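PDB 1IZ0: quinone oxidoreductase from Thermus thermophilus, which probably catalyses the NADPH-dependent reduction of quinones and binds NADPH as its nucleotide cofactor. Local coordinates for residues A[1-11]-A[15-27]. Sequence-based numbering, arbitrary orientation.
Sequences MKAWVLKRLGG and LVDLPEPEAEEGE
With CG of Trp-4 set anti to the carbonyl carbon (chi1 -73°) and CG of Leu-15 anti to the backbone nitrogen (chi1 -173°), the indole lies against Leu-15 in the middle of strand 13-17. Leu-15 CB sits over the face of the six-membered ring, 3.9 Å from its centroid, a CH-pi contact, while CD2 covers the same ring system nearer its rim. A serine in place of Trp-4 would probably strip Leu-15 of this apolar cover and leave the carbonyl of Phe-279 without the indole N-H it now accepts. On the other face of the hairpin, Leu-18 CD1 rests against both Ala-3 CB and Val-5 CG2, at 4.1 and 4.0 Å respectively. Strands 2-6 and 13-17 pair antiparallel around the hydrogen-bonded pair Ala-3 and Val-16; the bond from Val-16 N to Ala-3 O is nearly straight at 171°, its return partner more bent. The pairing runs on to the chain terminus, where Leu-18 N donates to Met-1 O. Met-1 N, the terminal amine, is gripped twice, by Leu-18 O at 2.6 Å and by Glu-20 OE2 at 3.2 Å, the latter a salt bridge that is likely to offset the terminal charge. Beyond it the end of the extended selenomethionine chain abuts the Pro-21 ring, Met-1 SE lying 3.6 Å from Pro-21 CD, and this contact joins the chain terminus to the loop that follows strand 13-17. The arrangement is a two-stranded N-terminal hairpin at the surface of the GroES-like part of the molecule, away from the NADPH site. It is tied to its surroundings by backbone bonds of Trp-4 with Leu-81 and Leu-6 with Phe-57, and Met-1 and Pro-21 both pack on Arg-84 of strand 84-88.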
# COMPACT_ATOMS: atom_id res chain seq x y z
N MSE A 1 -24.26 7.15 -14.96
CA MSE A 1 -23.60 5.96 -14.34
C MSE A 1 -23.81 5.93 -12.84
O MSE A 1 -24.09 6.96 -12.22
CB MSE A 1 -22.10 5.98 -14.62
CG MSE A 1 -21.40 7.17 -14.00
SE MSE A 1 -19.47 7.03 -14.06
CE MSE A 1 -19.04 8.46 -12.84
N LYS A 2 -23.66 4.75 -12.25
CA LYS A 2 -23.80 4.61 -10.82
C LYS A 2 -22.45 4.95 -10.18
O LYS A 2 -21.40 4.73 -10.79
CB LYS A 2 -24.22 3.17 -10.47
CG LYS A 2 -23.26 2.09 -10.97
CD LYS A 2 -23.75 0.66 -10.65
CE LYS A 2 -22.72 -0.39 -11.08
NZ LYS A 2 -23.15 -1.80 -10.83
N ALA A 3 -22.48 5.50 -8.98
CA ALA A 3 -21.24 5.85 -8.30
C ALA A 3 -21.50 6.16 -6.84
O ALA A 3 -22.60 6.54 -6.46
CB ALA A 3 -20.60 7.06 -8.97
N TRP A 4 -20.46 5.99 -6.02
CA TRP A 4 -20.57 6.28 -4.60
C TRP A 4 -19.99 7.67 -4.37
O TRP A 4 -18.89 7.99 -4.82
CB TRP A 4 -19.81 5.25 -3.76
CG TRP A 4 -20.50 3.92 -3.69
CD1 TRP A 4 -20.21 2.80 -4.41
CD2 TRP A 4 -21.61 3.58 -2.85
NE1 TRP A 4 -21.07 1.78 -4.07
CE2 TRP A 4 -21.93 2.23 -3.11
CE3 TRP A 4 -22.36 4.28 -1.89
CZ2 TRP A 4 -22.97 1.56 -2.45
CZ3 TRP A 4 -23.40 3.62 -1.23
CH2 TRP A 4 -23.69 2.27 -1.51
N VAL A 5 -20.76 8.50 -3.67
CA VAL A 5 -20.32 9.85 -3.40
C VAL A 5 -20.38 10.15 -1.91
O VAL A 5 -21.32 9.74 -1.22
CB VAL A 5 -21.20 10.88 -4.14
CG1 VAL A 5 -20.69 12.29 -3.88
CG2 VAL A 5 -21.17 10.58 -5.63
N LEU A 6 -19.36 10.84 -1.42
CA LEU A 6 -19.28 11.22 -0.02
C LEU A 6 -19.58 12.72 -0.01
O LEU A 6 -18.78 13.52 -0.49
CB LEU A 6 -17.87 10.93 0.50
CG LEU A 6 -17.49 10.99 2.00
CD1 LEU A 6 -17.05 12.37 2.36
CD2 LEU A 6 -18.64 10.51 2.86
N LYS A 7 -20.74 13.10 0.52
CA LYS A 7 -21.13 14.50 0.57
C LYS A 7 -20.65 15.26 1.80
O LYS A 7 -20.60 16.49 1.81
CB LYS A 7 -22.65 14.62 0.43
CG LYS A 7 -23.13 14.20 -0.96
CD LYS A 7 -24.64 14.26 -1.10
CE LYS A 7 -25.06 13.86 -2.51
NZ LYS A 7 -26.54 13.83 -2.66
N ARG A 8 -20.29 14.52 2.85
CA ARG A 8 -19.80 15.16 4.07
C ARG A 8 -18.72 14.33 4.74
O ARG A 8 -18.85 13.11 4.85
CB ARG A 8 -20.95 15.37 5.07
CG ARG A 8 -22.11 16.25 4.59
CD ARG A 8 -23.11 16.49 5.71
NE ARG A 8 -23.58 15.23 6.29
CZ ARG A 8 -24.45 14.42 5.71
NH1 ARG A 8 -24.97 14.74 4.53
NH2 ARG A 8 -24.79 13.28 6.29
N LEU A 9 -17.65 14.99 5.17
CA LEU A 9 -16.58 14.30 5.86
C LEU A 9 -17.19 13.66 7.11
O LEU A 9 -18.00 14.29 7.80
CB LEU A 9 -15.49 15.30 6.25
CG LEU A 9 -14.25 15.43 5.35
CD1 LEU A 9 -14.58 15.12 3.92
CD2 LEU A 9 -13.67 16.82 5.49
N GLY A 10 -16.82 12.42 7.38
CA GLY A 10 -17.37 11.75 8.55
C GLY A 10 -18.80 11.30 8.33
O GLY A 10 -19.41 10.72 9.23
N GLY A 11 -19.33 11.57 7.14
CA GLY A 11 -20.69 11.18 6.83
C GLY A 11 -20.76 9.84 6.09
O GLY A 11 -19.73 9.19 5.88
N LEU A 15 -25.15 5.96 -2.92
CA LEU A 15 -25.18 5.38 -4.26
C LEU A 15 -26.00 6.35 -5.10
O LEU A 15 -27.19 6.56 -4.85
CB LEU A 15 -25.83 4.00 -4.21
CG LEU A 15 -25.84 3.13 -5.47
CD1 LEU A 15 -26.82 3.69 -6.49
CD2 LEU A 15 -24.43 3.05 -6.04
N VAL A 16 -25.36 6.95 -6.10
CA VAL A 16 -26.02 7.94 -6.94
C VAL A 16 -25.78 7.74 -8.43
O VAL A 16 -24.88 7.00 -8.84
CB VAL A 16 -25.54 9.36 -6.55
CG1 VAL A 16 -25.97 10.39 -7.58
CG2 VAL A 16 -26.10 9.73 -5.18
N ASP A 17 -26.61 8.39 -9.24
CA ASP A 17 -26.48 8.35 -10.69
C ASP A 17 -25.76 9.63 -11.07
O ASP A 17 -26.14 10.71 -10.63
CB ASP A 17 -27.85 8.34 -11.36
CG ASP A 17 -28.55 7.01 -11.21
OD1 ASP A 17 -28.04 6.01 -11.75
OD2 ASP A 17 -29.62 6.97 -10.56
N LEU A 18 -24.70 9.52 -11.86
CA LEU A 18 -23.95 10.69 -12.29
C LEU A 18 -23.74 10.66 -13.79
O LEU A 18 -23.89 9.62 -14.42
CB LEU A 18 -22.58 10.74 -11.60
CG LEU A 18 -22.57 10.99 -10.08
CD1 LEU A 18 -21.11 11.07 -9.61
CD2 LEU A 18 -23.32 12.29 -9.75
N PRO A 19 -23.40 11.81 -14.38
CA PRO A 19 -23.17 11.90 -15.82
C PRO A 19 -21.91 11.11 -16.18
O PRO A 19 -21.00 10.97 -15.37
CB PRO A 19 -22.98 13.39 -16.06
CG PRO A 19 -23.79 14.02 -14.95
CD PRO A 19 -23.42 13.16 -13.78
N GLU A 20 -21.88 10.58 -17.40
CA GLU A 20 -20.73 9.82 -17.86
C GLU A 20 -19.50 10.73 -17.90
O GLU A 20 -19.59 11.89 -18.30
CB GLU A 20 -20.98 9.27 -19.26
CG GLU A 20 -22.07 8.23 -19.33
CD GLU A 20 -21.74 7.00 -18.51
OE1 GLU A 20 -20.68 6.38 -18.78
OE2 GLU A 20 -22.53 6.64 -17.61
N PRO A 21 -18.35 10.22 -17.46
CA PRO A 21 -17.13 11.02 -17.46
C PRO A 21 -16.75 11.41 -18.89
O PRO A 21 -16.93 10.62 -19.83
CB PRO A 21 -16.10 10.09 -16.83
CG PRO A 21 -16.93 9.25 -15.90
CD PRO A 21 -18.13 8.94 -16.76
N GLU A 22 -16.24 12.63 -19.06
CA GLU A 22 -15.82 13.11 -20.37
C GLU A 22 -14.30 13.22 -20.35
O GLU A 22 -13.73 13.95 -19.54
CB GLU A 22 -16.44 14.47 -20.65
N ALA A 23 -13.65 12.47 -21.23
CA ALA A 23 -12.19 12.47 -21.30
C ALA A 23 -11.63 13.74 -21.94
O ALA A 23 -11.93 14.03 -23.10
CB ALA A 23 -11.70 11.25 -22.07
N GLU A 24 -10.83 14.48 -21.19
CA GLU A 24 -10.22 15.69 -21.71
C GLU A 24 -9.08 15.23 -22.63
O GLU A 24 -8.78 14.04 -22.70
CB GLU A 24 -9.67 16.55 -20.57
N GLU A 25 -8.45 16.17 -23.33
CA GLU A 25 -7.35 15.81 -24.23
C GLU A 25 -6.26 15.10 -23.44
O GLU A 25 -5.79 15.60 -22.42
CB GLU A 25 -6.79 17.06 -24.90
N GLY A 26 -5.85 13.93 -23.92
CA GLY A 26 -4.81 13.18 -23.25
C GLY A 26 -5.34 12.17 -22.24
O GLY A 26 -4.56 11.43 -21.63
N GLU A 27 -6.66 12.13 -22.05
CA GLU A 27 -7.27 11.20 -21.10
C GLU A 27 -8.12 10.14 -21.81
O GLU A 27 -8.57 10.32 -22.94
CB GLU A 27 -8.20 11.93 -20.12
CG GLU A 27 -7.59 13.06 -19.33
CD GLU A 27 -8.55 13.62 -18.29
OE1 GLU A 27 -9.75 13.76 -18.59
OE2 GLU A 27 -8.10 13.94 -17.17